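PDB 3BJK: acyl-CoA thioester hydrolase HI0827 from Haemophilus influenzae Rd KW20, which probably hydrolyses the thioester bond of a broad range of acyl-coenzyme A substrates, working as a hexameric hotdog-fold enzyme built as a trimer of dimers. Local coordinates for residues 22-27 with 71-75. The protein carries 1 engineered substitution. Sequence-based numbering, arbitrary orientation.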
# COMPACT_ATOMS: atom_id res chain seq x y z
N ALA C 22 -9.12 -6.18 10.34
CA ALA C 22 -8.36 -6.95 9.37
C ALA C 22 -9.01 -6.81 7.97
O ALA C 22 -10.22 -7.04 7.77
CB ALA C 22 -8.23 -8.38 9.79
N MET C 23 -8.19 -6.35 7.02
CA MET C 23 -8.62 -6.05 5.65
C MET C 23 -8.08 -7.03 4.57
O MET C 23 -6.97 -7.63 4.77
CB MET C 23 -8.18 -4.63 5.30
CG MET C 23 -8.86 -3.47 6.07
SD MET C 23 -10.65 -3.36 5.90
CE MET C 23 -10.93 -2.45 4.35
N PRO C 24 -8.83 -7.19 3.44
CA PRO C 24 -8.42 -8.06 2.30
C PRO C 24 -6.98 -7.79 1.76
O PRO C 24 -6.29 -8.73 1.44
CB PRO C 24 -9.49 -7.82 1.25
CG PRO C 24 -10.69 -7.46 2.05
CD PRO C 24 -10.16 -6.59 3.16
N SER C 25 -6.53 -6.54 1.75
CA SER C 25 -5.19 -6.24 1.23
C SER C 25 -4.10 -6.88 2.08
O SER C 25 -2.96 -6.99 1.61
CB SER C 25 -4.94 -4.73 1.14
OG SER C 25 -5.15 -4.15 2.41
N ASP C 26 -4.43 -7.28 3.32
CA ASP C 26 -3.42 -7.84 4.23
C ASP C 26 -3.47 -9.34 4.38
O ASP C 26 -2.95 -9.87 5.32
CB ASP C 26 -3.44 -7.11 5.55
CG ASP C 26 -3.21 -5.64 5.35
OD1 ASP C 26 -2.11 -5.25 4.83
OD2 ASP C 26 -4.15 -4.92 5.64
N THR C 27 -4.03 -10.00 3.36
CA THR C 27 -4.05 -11.44 3.36
C THR C 27 -2.84 -12.09 2.69
O THR C 27 -2.09 -11.46 1.91
CB THR C 27 -5.28 -11.96 2.62
OG1 THR C 27 -5.37 -11.36 1.33
CG2 THR C 27 -6.53 -11.60 3.44
N PRO C 71 -4.92 -18.32 13.40
CA PRO C 71 -4.99 -17.37 12.30
C PRO C 71 -5.97 -16.21 12.52
O PRO C 71 -6.94 -16.34 13.27
CB PRO C 71 -5.43 -18.24 11.12
CG PRO C 71 -6.12 -19.37 11.69
CD PRO C 71 -5.55 -19.61 13.07
N ILE C 72 -5.72 -15.09 11.85
CA ILE C 72 -6.69 -13.99 11.80
C ILE C 72 -7.43 -13.98 10.49
O ILE C 72 -6.86 -14.25 9.45
CB ILE C 72 -5.97 -12.59 12.02
CG1 ILE C 72 -5.30 -12.52 13.36
CG2 ILE C 72 -6.98 -11.44 11.86
CD1 ILE C 72 -4.53 -11.30 13.60
N SER C 73 -8.72 -13.69 10.52
CA SER C 73 -9.55 -13.65 9.33
C SER C 73 -9.86 -12.22 8.91
O SER C 73 -9.98 -11.32 9.73
CB SER C 73 -10.87 -14.37 9.56
OG SER C 73 -10.62 -15.75 9.74
N VAL C 74 -10.07 -12.04 7.63
CA VAL C 74 -10.61 -10.77 7.11
C VAL C 74 -11.92 -10.39 7.85
O VAL C 74 -12.82 -11.21 7.99
CB VAL C 74 -10.87 -10.84 5.57
CG1 VAL C 74 -11.58 -9.60 5.07
CG2 VAL C 74 -9.56 -11.00 4.85
N GLY C 75 -12.02 -9.14 8.26
CA GLY C 75 -13.24 -8.69 8.93
C GLY C 75 -13.21 -8.84 10.46
O GLY C 75 -14.11 -8.30 11.10
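Val74 carries most of the apolar contact between 22-27 and 71-75, sending one methyl to each of two residues of the turn that follows strand 15-21. Val74 CG1, anti to the backbone N (chi1 174°), packs against the Pro24 ring, 3.8 Å from Pro24 CG and as far from Pro24 CD; the two side chains meet at about a right angle. CG2, turned beside the backbone N, meets the methyl of Thr27 tip to tip, Val74 CG2 to Thr27 CG2 measuring 3.4 Å, closer than methyl groups usually come. Further along, Ala22 points its CB at the other loop, 3.4 Å from Ser73 O and 3.9 Å from Ile72 CG2. Ile33 and Val78 pack against both Ala22 and Ile72.

A single hydrogen bond crosses between the segments, from Gly75 N to Ala22 O at 2.8 Å. It is nearly straight at the hydrogen (166°), with the donor tilted out of the carbonyl plane. The positive phi of Gly75 (91°) is a backbone shape that glycine adopts readily. Ala22 also bonds through its backbone to Asp76, next to strand 77-87, which pairs with strand 15-21 in the sheet.

Within 22-27 the turn is held by its own bonds. Pro24 O accepts both Thr27 N and Thr27 OG1, the latter at 2.8 Å in the carbonyl plane, which fixes the rotation of Thr27 and presents its methyl to Val74. Other subunits also pack here: Pro24 lies on Thr27 of a second subunit, and Thr27 on Pro24 of a third subunit.

One backbone bond and a few methyl contacts thus join the loop after strand 15-21 to the loop before strand 77-87, at one end of the hotdog sheet, where neighbouring subunits of the hexamer also meet.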